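Local coordinates for protein thymidylate synthase thyX (Helicobacter pylori, PDB 3N3Y) that probably catalyses the reductive methylation of dUMP to dTMP, using methylenetetrahydrofolate, NADPH and the flavin cofactor FAD, as a homotetramer, at residues A[70-78]-A[155-164]; A[100-109]-A[134-145]. All blocks are in the same frame, centred on the assembly; numbering follows the deposited sequence.

Contact 1 of 2, residues A[70-78]-A[155-164]; sequences KGLSRGALQ and KYAMPESYKT. With UMP (2'-deoxyuridine 5'-monophosphate), chain G.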
loop_
_atom_site.group_PDB
_atom_site.type_symbol
_atom_site.label_atom_id
_atom_site.label_comp_id
_atom_site.label_asym_id
_atom_site.label_seq_id
_atom_site.Cartn_x
_atom_site.Cartn_y
_atom_site.Cartn_z
ATOM N N LYS A 70 -24.466 -5.053 2.873
ATOM C CA LYS A 70 -25.208 -6.011 3.699
ATOM C C LYS A 70 -25.568 -7.253 2.895
ATOM O O LYS A 70 -25.956 -7.162 1.735
ATOM C CB LYS A 70 -26.483 -5.392 4.292
ATOM C CG LYS A 70 -26.307 -3.990 4.845
ATOM C CD LYS A 70 -27.231 -3.716 6.045
ATOM C CE LYS A 70 -28.707 -3.847 5.678
ATOM N NZ LYS A 70 -29.634 -3.554 6.819
ATOM N N GLY A 71 -25.407 -8.415 3.512
ATOM C CA GLY A 71 -25.843 -9.657 2.899
ATOM C C GLY A 71 -24.869 -10.280 1.917
ATOM O O GLY A 71 -25.262 -11.026 1.036
ATOM N N LEU A 72 -23.589 -9.968 2.066
ATOM C CA LEU A 72 -22.559 -10.591 1.258
ATOM C C LEU A 72 -22.151 -11.891 1.971
ATOM O O LEU A 72 -22.107 -11.943 3.211
ATOM C CB LEU A 72 -21.364 -9.632 1.129
ATOM C CG LEU A 72 -20.261 -10.031 0.151
ATOM C CD1 LEU A 72 -20.730 -9.832 -1.278
ATOM C CD2 LEU A 72 -18.958 -9.281 0.429
ATOM N N SER A 73 -21.880 -12.947 1.216
ATOM C CA SER A 73 -21.473 -14.203 1.831
ATOM C C SER A 73 -20.028 -14.102 2.327
ATOM O O SER A 73 -19.257 -13.268 1.841
ATOM C CB SER A 73 -21.610 -15.364 0.840
ATOM O OG SER A 73 -20.562 -15.395 -0.109
ATOM N N ARG A 74 -19.670 -14.948 3.292
ATOM C CA ARG A 74 -18.289 -15.031 3.769
ATOM C C ARG A 74 -17.364 -15.462 2.639
ATOM O O ARG A 74 -16.207 -15.020 2.570
ATOM C CB ARG A 74 -18.151 -16.025 4.927
ATOM C CG ARG A 74 -19.048 -15.755 6.115
ATOM C CD ARG A 74 -18.357 -14.974 7.203
ATOM N NE ARG A 74 -17.226 -15.703 7.769
ATOM C CZ ARG A 74 -16.365 -15.172 8.635
ATOM N NH1 ARG A 74 -16.510 -13.906 9.031
ATOM N NH2 ARG A 74 -15.344 -15.896 9.096
ATOM N N GLY A 75 -17.867 -16.347 1.774
ATOM C CA GLY A 75 -17.112 -16.800 0.625
ATOM C C GLY A 75 -16.710 -15.634 -0.264
ATOM O O GLY A 75 -15.569 -15.565 -0.732
ATOM N N ALA A 76 -17.639 -14.706 -0.485
ATOM C CA ALA A 76 -17.347 -13.521 -1.306
ATOM C C ALA A 76 -16.461 -12.530 -0.552
ATOM O O ALA A 76 -15.662 -11.816 -1.156
ATOM C CB ALA A 76 -18.633 -12.840 -1.765
ATOM N N LEU A 77 -16.618 -12.481 0.769
ATOM C CA LEU A 77 -15.728 -11.687 1.607
ATOM C C LEU A 77 -14.269 -12.134 1.423
ATOM O O LEU A 77 -13.372 -11.312 1.403
ATOM C CB LEU A 77 -16.132 -11.808 3.078
ATOM C CG LEU A 77 -15.215 -11.096 4.071
ATOM C CD1 LEU A 77 -15.302 -9.576 3.834
ATOM C CD2 LEU A 77 -15.561 -11.453 5.516
ATOM N N GLN A 78 -14.044 -13.440 1.297
ATOM C CA GLN A 78 -12.692 -13.971 1.071
ATOM C C GLN A 78 -12.059 -13.296 -0.134
ATOM O O GLN A 78 -10.881 -12.947 -0.108
ATOM C CB GLN A 78 -12.715 -15.492 0.817
ATOM C CG GLN A 78 -13.017 -16.390 2.009
ATOM C CD GLN A 78 -11.764 -16.742 2.807
ATOM O OE1 GLN A 78 -10.719 -16.087 2.687
ATOM N NE2 GLN A 78 -11.863 -17.777 3.619
ATOM N N LYS A 155 -17.414 -21.247 15.170
ATOM C CA LYS A 155 -17.223 -20.679 13.827
ATOM C C LYS A 155 -16.577 -21.646 12.805
ATOM O O LYS A 155 -16.734 -21.461 11.607
ATOM C CB LYS A 155 -16.459 -19.343 13.889
ATOM C CG LYS A 155 -14.989 -19.482 14.269
ATOM C CD LYS A 155 -14.332 -18.130 14.533
ATOM C CE LYS A 155 -13.535 -17.629 13.321
ATOM N NZ LYS A 155 -14.412 -17.239 12.182
ATOM N N TYR A 156 -15.882 -22.679 13.286
ATOM C CA TYR A 156 -15.322 -23.734 12.436
ATOM C C TYR A 156 -16.367 -24.559 11.681
ATOM O O TYR A 156 -16.066 -25.162 10.652
ATOM C CB TYR A 156 -14.380 -24.642 13.246
ATOM C CG TYR A 156 -13.068 -23.937 13.450
ATOM C CD1 TYR A 156 -12.945 -22.938 14.415
ATOM C CD2 TYR A 156 -11.970 -24.205 12.630
ATOM C CE1 TYR A 156 -11.752 -22.235 14.582
ATOM C CE2 TYR A 156 -10.773 -23.507 12.788
ATOM C CZ TYR A 156 -10.674 -22.517 13.769
ATOM O OH TYR A 156 -9.495 -21.803 13.952
ATOM N N ALA A 157 -17.599 -24.560 12.170
ATOM C CA ALA A 157 -18.661 -25.311 11.514
ATOM C C ALA A 157 -19.485 -24.448 10.553
ATOM O O ALA A 157 -20.405 -24.925 9.925
ATOM C CB ALA A 157 -19.567 -25.937 12.554
ATOM N N MET A 158 -19.165 -23.170 10.458
ATOM C CA MET A 158 -19.980 -22.252 9.687
ATOM C C MET A 158 -19.754 -22.401 8.170
ATOM O O MET A 158 -18.620 -22.515 7.713
ATOM C CB MET A 158 -19.682 -20.832 10.156
ATOM C CG MET A 158 -20.331 -19.722 9.376
ATOM S SD MET A 158 -19.909 -18.142 10.135
ATOM C CE MET A 158 -18.123 -18.212 10.060
ATOM N N PRO A 159 -20.841 -22.404 7.380
ATOM C CA PRO A 159 -20.677 -22.514 5.930
ATOM C C PRO A 159 -20.257 -21.168 5.329
ATOM O O PRO A 159 -20.537 -20.110 5.903
ATOM C CB PRO A 159 -22.086 -22.872 5.465
ATOM C CG PRO A 159 -22.947 -22.063 6.369
ATOM C CD PRO A 159 -22.252 -22.191 7.744
ATOM N N GLU A 160 -19.603 -21.207 4.178
ATOM C CA GLU A 160 -19.169 -19.976 3.514
ATOM C C GLU A 160 -20.325 -19.107 3.019
ATOM O O GLU A 160 -20.138 -17.928 2.770
ATOM C CB GLU A 160 -18.231 -20.292 2.353
ATOM C CG GLU A 160 -17.031 -21.102 2.760
ATOM C CD GLU A 160 -15.748 -20.323 2.621
ATOM O OE1 GLU A 160 -15.562 -19.685 1.555
ATOM O OE2 GLU A 160 -14.925 -20.359 3.567
ATOM N N SER A 161 -21.515 -19.676 2.884
ATOM C CA SER A 161 -22.650 -18.881 2.454
ATOM C C SER A 161 -23.207 -18.012 3.578
ATOM O O SER A 161 -24.149 -17.260 3.375
ATOM C CB SER A 161 -23.748 -19.765 1.866
ATOM O OG SER A 161 -24.129 -20.760 2.790
ATOM N N TYR A 162 -22.626 -18.114 4.763
ATOM C CA TYR A 162 -23.086 -17.316 5.885
ATOM C C TYR A 162 -22.944 -15.816 5.593
ATOM O O TYR A 162 -21.914 -15.364 5.099
ATOM C CB TYR A 162 -22.302 -17.661 7.135
ATOM C CG TYR A 162 -23.015 -17.237 8.388
ATOM C CD1 TYR A 162 -22.791 -15.992 8.959
ATOM C CD2 TYR A 162 -23.937 -18.084 8.996
ATOM C CE1 TYR A 162 -23.466 -15.605 10.113
ATOM C CE2 TYR A 162 -24.611 -17.705 10.141
ATOM C CZ TYR A 162 -24.375 -16.473 10.694
ATOM O OH TYR A 162 -25.049 -16.126 11.839
ATOM N N LYS A 163 -23.978 -15.052 5.914
ATOM C CA LYS A 163 -23.978 -13.624 5.621
ATOM C C LYS A 163 -23.087 -12.775 6.523
ATOM O O LYS A 163 -22.994 -12.984 7.724
ATOM C CB LYS A 163 -25.398 -13.058 5.608
ATOM C CG LYS A 163 -26.131 -13.291 4.306
ATOM C CD LYS A 163 -27.539 -12.780 4.421
ATOM C CE LYS A 163 -28.343 -13.109 3.188
ATOM N NZ LYS A 163 -29.700 -12.513 3.329
ATOM N N THR A 164 -22.432 -11.809 5.908
ATOM C CA THR A 164 -21.663 -10.829 6.645
ATOM C C THR A 164 -22.155 -9.411 6.302
ATOM O O THR A 164 -22.982 -9.227 5.402
ATOM C CB THR A 164 -20.143 -10.984 6.350
ATOM O OG1 THR A 164 -19.387 -10.177 7.266
ATOM C CG2 THR A 164 -19.827 -10.584 4.925
HETATM N N1 UMP G . -10.903 -10.264 11.761
HETATM C C2 UMP G . -9.572 -10.593 11.912
HETATM N N3 UMP G . -9.139 -11.104 13.122
HETATM C C4 UMP G . -10.040 -11.287 14.162
HETATM C C5 UMP G . -11.386 -10.952 14.006
HETATM C C6 UMP G . -11.802 -10.442 12.786
HETATM O O2 UMP G . -8.786 -10.428 10.973
HETATM O O4 UMP G . -9.642 -11.751 15.224
HETATM C "C1'" UMP G . -11.351 -9.753 10.463
HETATM C "C2'" UMP G . -11.373 -10.937 9.498
HETATM C "C3'" UMP G . -12.682 -10.766 8.751
HETATM C "C4'" UMP G . -13.564 -9.991 9.717
HETATM O "O3'" UMP G . -12.459 -9.984 7.604
HETATM O "O4'" UMP G . -12.677 -9.274 10.553
HETATM C "C5'" UMP G . -14.430 -10.919 10.581
HETATM O "O5'" UMP G . -13.644 -12.018 10.990
HETATM P P UMP G . -14.119 -13.174 12.000
HETATM O OP1 UMP G . -15.299 -13.822 11.348
HETATM O OP2 UMP G . -14.428 -12.604 13.366
HETATM O OP3 UMP G . -13.008 -14.154 12.182
HETATM O O HOH W 1 -18.645 -11.835 9.156
HETATM O O HOH W 2 -12.653 -15.954 10.282
#

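Contact 2 of 2, residues A[100-109]-A[134-145]; sequences LKEVESFLPL and VLALENLRVLLS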
loop_
_atom_site.group_PDB
_atom_site.type_symbol
_atom_site.label_atom_id
_atom_site.label_comp_id
_atom_site.label_asym_id
_atom_site.label_seq_id
_atom_site.Cartn_x
_atom_site.Cartn_y
_atom_site.Cartn_z
ATOM N N LEU A 100 -27.464 -16.440 16.846
ATOM C CA LEU A 100 -28.153 -17.696 16.492
ATOM C C LEU A 100 -28.760 -18.407 17.705
ATOM O O LEU A 100 -29.649 -19.245 17.570
ATOM C CB LEU A 100 -27.198 -18.671 15.788
ATOM C CG LEU A 100 -26.776 -18.420 14.342
ATOM C CD1 LEU A 100 -25.922 -19.578 13.826
ATOM C CD2 LEU A 100 -27.993 -18.220 13.448
ATOM N N LYS A 101 -28.248 -18.083 18.883
ATOM C CA LYS A 101 -28.719 -18.670 20.126
ATOM C C LYS A 101 -30.227 -18.493 20.254
ATOM O O LYS A 101 -30.923 -19.336 20.818
ATOM C CB LYS A 101 -28.019 -17.984 21.298
ATOM C CG LYS A 101 -28.428 -18.489 22.660
ATOM C CD LYS A 101 -27.589 -19.672 23.077
ATOM C CE LYS A 101 -27.834 -19.983 24.542
ATOM N NZ LYS A 101 -27.649 -18.754 25.365
ATOM N N GLU A 102 -30.726 -17.401 19.691
ATOM C CA GLU A 102 -32.085 -16.957 19.948
ATOM C C GLU A 102 -33.137 -17.446 18.952
ATOM O O GLU A 102 -34.320 -17.185 19.134
ATOM C CB GLU A 102 -32.107 -15.424 20.032
ATOM C CG GLU A 102 -31.455 -14.865 21.311
ATOM C CD GLU A 102 -30.250 -13.948 21.052
ATOM O OE1 GLU A 102 -30.389 -12.950 20.304
ATOM O OE2 GLU A 102 -29.165 -14.218 21.620
ATOM N N VAL A 103 -32.729 -18.156 17.906
ATOM C CA VAL A 103 -33.678 -18.526 16.850
ATOM C C VAL A 103 -34.120 -19.991 16.885
ATOM O O VAL A 103 -33.413 -20.850 17.425
ATOM C CB VAL A 103 -33.119 -18.207 15.451
ATOM C CG1 VAL A 103 -32.400 -16.854 15.462
ATOM C CG2 VAL A 103 -32.187 -19.311 14.995
ATOM N N GLU A 104 -35.290 -20.262 16.299
ATOM C CA GLU A 104 -35.871 -21.608 16.258
ATOM C C GLU A 104 -35.211 -22.459 15.192
ATOM O O GLU A 104 -34.673 -21.929 14.220
ATOM C CB GLU A 104 -37.381 -21.568 15.964
ATOM C CG GLU A 104 -38.185 -20.633 16.842
ATOM C CD GLU A 104 -37.774 -20.715 18.301
ATOM O OE1 GLU A 104 -37.600 -21.849 18.812
ATOM O OE2 GLU A 104 -37.623 -19.641 18.931
ATOM N N SER A 105 -35.285 -23.779 15.372
ATOM C CA SER A 105 -34.708 -24.733 14.431
ATOM C C SER A 105 -35.131 -24.444 12.997
ATOM O O SER A 105 -36.227 -23.947 12.763
ATOM C CB SER A 105 -35.110 -26.163 14.801
ATOM O OG SER A 105 -34.739 -27.062 13.772
ATOM N N PHE A 106 -34.257 -24.754 12.043
ATOM C CA PHE A 106 -34.585 -24.608 10.622
ATOM C C PHE A 106 -35.001 -25.947 9.993
ATOM O O PHE A 106 -35.276 -26.020 8.794
ATOM C CB PHE A 106 -33.406 -23.998 9.856
ATOM C CG PHE A 106 -32.984 -22.638 10.361
ATOM C CD1 PHE A 106 -33.676 -21.497 9.981
ATOM C CD2 PHE A 106 -31.901 -22.504 11.220
ATOM C CE1 PHE A 106 -33.300 -20.248 10.447
ATOM C CE2 PHE A 106 -31.521 -21.258 11.690
ATOM C CZ PHE A 106 -32.226 -20.129 11.301
ATOM N N LEU A 107 -35.023 -27.004 10.806
ATOM C CA LEU A 107 -35.510 -28.314 10.373
ATOM C C LEU A 107 -36.932 -28.537 10.892
ATOM O O LEU A 107 -37.266 -28.114 11.996
ATOM C CB LEU A 107 -34.593 -29.430 10.874
ATOM C CG LEU A 107 -33.121 -29.289 10.486
ATOM C CD1 LEU A 107 -32.279 -30.435 11.064
ATOM C CD2 LEU A 107 -32.971 -29.205 8.974
ATOM N N PRO A 108 -37.775 -29.201 10.092
ATOM C CA PRO A 108 -37.379 -29.791 8.815
ATOM C C PRO A 108 -37.319 -28.745 7.721
ATOM O O PRO A 108 -37.933 -27.683 7.833
ATOM C CB PRO A 108 -38.515 -30.773 8.533
ATOM C CG PRO A 108 -39.712 -30.100 9.118
ATOM C CD PRO A 108 -39.220 -29.358 10.345
ATOM N N LEU A 109 -36.564 -29.043 6.674
ATOM C CA LEU A 109 -36.524 -28.185 5.507
ATOM C C LEU A 109 -37.926 -28.110 4.953
ATOM O O LEU A 109 -38.620 -29.125 4.854
ATOM C CB LEU A 109 -35.583 -28.762 4.447
ATOM C CG LEU A 109 -34.124 -28.948 4.882
ATOM C CD1 LEU A 109 -33.240 -29.315 3.700
ATOM C CD2 LEU A 109 -33.605 -27.690 5.569
ATOM N N VAL A 134 -28.319 -24.712 4.661
ATOM C CA VAL A 134 -29.248 -24.733 5.792
ATOM C C VAL A 134 -28.923 -25.857 6.784
ATOM O O VAL A 134 -28.933 -25.637 7.992
ATOM C CB VAL A 134 -30.709 -24.836 5.327
ATOM C CG1 VAL A 134 -31.677 -24.790 6.538
ATOM C CG2 VAL A 134 -31.011 -23.694 4.334
ATOM N N LEU A 135 -28.602 -27.045 6.277
ATOM C CA LEU A 135 -28.168 -28.125 7.161
ATOM C C LEU A 135 -26.990 -27.669 8.025
ATOM O O LEU A 135 -26.982 -27.883 9.238
ATOM C CB LEU A 135 -27.810 -29.398 6.372
ATOM C CG LEU A 135 -28.955 -29.993 5.536
ATOM C CD1 LEU A 135 -28.670 -31.436 5.097
ATOM C CD2 LEU A 135 -30.291 -29.914 6.279
ATOM N N ALA A 136 -26.006 -27.032 7.387
ATOM C CA ALA A 136 -24.812 -26.533 8.073
ATOM C C ALA A 136 -25.174 -25.458 9.080
ATOM O O ALA A 136 -24.618 -25.412 10.175
ATOM C CB ALA A 136 -23.792 -26.002 7.065
ATOM N N LEU A 137 -26.108 -24.595 8.698
ATOM C CA LEU A 137 -26.560 -23.521 9.566
ATOM C C LEU A 137 -27.250 -24.098 10.788
ATOM O O LEU A 137 -27.052 -23.621 11.905
ATOM C CB LEU A 137 -27.504 -22.562 8.822
ATOM C CG LEU A 137 -28.110 -21.422 9.655
ATOM C CD1 LEU A 137 -27.058 -20.388 10.025
ATOM C CD2 LEU A 137 -29.247 -20.749 8.923
ATOM N N GLU A 138 -28.060 -25.135 10.572
ATOM C CA GLU A 138 -28.737 -25.815 11.673
ATOM C C GLU A 138 -27.734 -26.446 12.652
ATOM O O GLU A 138 -27.838 -26.237 13.850
ATOM C CB GLU A 138 -29.762 -26.843 11.157
ATOM C CG GLU A 138 -30.509 -27.599 12.264
ATOM C CD GLU A 138 -31.386 -26.699 13.150
ATOM O OE1 GLU A 138 -31.660 -25.537 12.768
ATOM O OE2 GLU A 138 -31.813 -27.164 14.229
ATOM N N ASN A 139 -26.756 -27.196 12.148
ATOM C CA ASN A 139 -25.696 -27.702 13.027
ATOM C C ASN A 139 -24.985 -26.600 13.815
ATOM O O ASN A 139 -24.691 -26.776 15.003
ATOM C CB ASN A 139 -24.690 -28.550 12.257
ATOM C CG ASN A 139 -25.259 -29.908 11.883
ATOM O OD1 ASN A 139 -24.837 -30.543 10.913
ATOM N ND2 ASN A 139 -26.232 -30.346 12.644
ATOM N N LEU A 140 -24.721 -25.471 13.153
ATOM C CA LEU A 140 -24.096 -24.316 13.795
ATOM C C LEU A 140 -24.987 -23.796 14.917
ATOM O O LEU A 140 -24.513 -23.496 16.011
ATOM C CB LEU A 140 -23.867 -23.196 12.772
ATOM C CG LEU A 140 -23.104 -21.940 13.230
ATOM C CD1 LEU A 140 -21.725 -22.320 13.740
ATOM C CD2 LEU A 140 -22.999 -20.885 12.116
ATOM N N ARG A 141 -26.283 -23.690 14.632
ATOM C CA ARG A 141 -27.252 -23.229 15.623
ATOM C C ARG A 141 -27.241 -24.135 16.851
ATOM O O ARG A 141 -27.187 -23.657 17.977
ATOM C CB ARG A 141 -28.669 -23.149 15.046
ATOM C CG ARG A 141 -29.653 -22.518 16.011
ATOM C CD ARG A 141 -31.087 -22.842 15.686
ATOM N NE ARG A 141 -31.398 -24.271 15.782
ATOM C CZ ARG A 141 -31.755 -24.895 16.904
ATOM N NH1 ARG A 141 -31.828 -24.230 18.050
ATOM N NH2 ARG A 141 -32.031 -26.192 16.878
ATOM N N VAL A 142 -27.274 -25.443 16.621
ATOM C CA VAL A 142 -27.195 -26.407 17.708
ATOM C C VAL A 142 -25.918 -26.261 18.568
ATOM O O VAL A 142 -25.995 -26.276 19.798
ATOM C CB VAL A 142 -27.372 -27.846 17.184
ATOM C CG1 VAL A 142 -27.021 -28.875 18.256
ATOM C CG2 VAL A 142 -28.817 -28.050 16.681
ATOM N N LEU A 143 -24.755 -26.103 17.935
ATOM C CA LEU A 143 -23.506 -25.960 18.684
ATOM C C LEU A 143 -23.584 -24.801 19.655
ATOM O O LEU A 143 -23.171 -24.910 20.810
ATOM C CB LEU A 143 -22.319 -25.735 17.749
ATOM C CG LEU A 143 -21.938 -26.906 16.840
ATOM C CD1 LEU A 143 -20.895 -26.450 15.811
ATOM C CD2 LEU A 143 -21.444 -28.095 17.650
ATOM N N LEU A 144 -24.119 -23.690 19.167
ATOM C CA LEU A 144 -24.218 -22.462 19.939
ATOM C C LEU A 144 -25.320 -22.475 20.997
ATOM O O LEU A 144 -25.190 -21.827 22.040
ATOM C CB LEU A 144 -24.489 -21.290 18.994
ATOM C CG LEU A 144 -23.396 -20.957 17.991
ATOM C CD1 LEU A 144 -23.941 -20.036 16.922
ATOM C CD2 LEU A 144 -22.214 -20.333 18.701
ATOM N N SER A 145 -26.403 -23.196 20.715
ATOM C CA SER A 145 -27.661 -22.998 21.418
ATOM C C SER A 145 -27.939 -24.068 22.460
ATOM O O SER A 145 -28.506 -23.796 23.518
ATOM C CB SER A 145 -28.810 -22.950 20.414
ATOM O OG SER A 145 -30.014 -22.557 21.042
#

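Contact 1 of 2, residues A[70-78]-A[155-164]
L72 and T164 form an antiparallel hydrogen-bonded pair, T164 N donating to L72 O at 2.7 Å, while G71 and L72 both face T164 in a G1 beta bulge, G71 N reaching T164 O at 3.2 Å. The first turn of helix 74-80 is held by carbonyls of 155-164: R74 N binds Y162 O at 2.9 Å, and G75 N binds E160 O. S73, the N-cap, accepts from A76 N through OG and is also hydrogen-bonded to E190. The R74 side chain, bent at chi2 and chi3 (-96° and -63°), leaves the helix beside CB of Y162 and turns its guanidinium to the dUMP phosphate. R74 NH1 binds OP1 of UMP at 2.6 Å, near the guanidinium plane; NH2 adds a weak bond to the same oxygen. CE of M158 lies over one guanidinium face, 3.5 Å from R74 NE. K155 NZ, bonded to S93, gives OP3 of UMP a weak hydrogen bond (3.4 Å); one water accepts from it and R74 NH2 and donates to OP3. R74 NE salt-bridges E160 of the second subunit, whose R74 pairs in return with E160 of this chain. Two cationic groups thus converge on one phosphate, consistent with neutralising its charge.

Contact 2 of 2, residues A[100-109]-A[134-145]
The F106 ring is sandwiched: E104 O lies over the centre of one face, and CD2 of L137 covers the opposite face in a CH-pi contact, 3.9 Å from the ring centroid, while OE1 of E138 sits at the edge. The R141 guanidinium has S105 N over one face and CD of E138 at its edge, in plane. E138, with CG anti to its own backbone N (chi1 180°) and a bend at chi2, lifts its carboxylate off the helix to the loop, where F106 N gives E138 OE1 a nearly straight bond of 2.8 Å from above the carboxylate plane. R141 NH2 binds E138 OE2 at 2.8 Å on the syn side but 30° out of the carboxylate plane, a salt bridge within the helix. S105 OG approaches E138 OE2 at 3.0 Å. Apolar contacts flank this polar centre: CD1 of L100 meets CD2 of L140 at 3.6 Å and CD1 of L144, and CD2 of L109 touches CG1 of V134 at 3.6 Å. R116 of helix 111-117 binds the carbonyls of E104 and S105. S105 OG accepts from L107 N in an ST turn, within a connection between helices 93-96 and 111-117 that packs along helix 127-145, tied by E138.

Along the chain, 70-78 comes first, then both segments of contact 2, and last 155-164, so contact 1 brackets contact 2. Their centres are about 15 Å apart on the same side of the chain's centre, contact 2 farther out. Helix 127-145 joins them: its L137, L140 and L143 pack on 155-164, with CD1 of L143 at 3.6 Å from CB of A157 and CD1 of L137 equally close to CE2 of Y162, while the loop 100-109 runs along it. Contact 1 belongs to the antiparallel sheet through strands 64-73 and 163-171 and reaches dUMP; contact 2 is an outlying helix-and-loop layer, made continuous with it by this direct packing. Both also touch the second subunit.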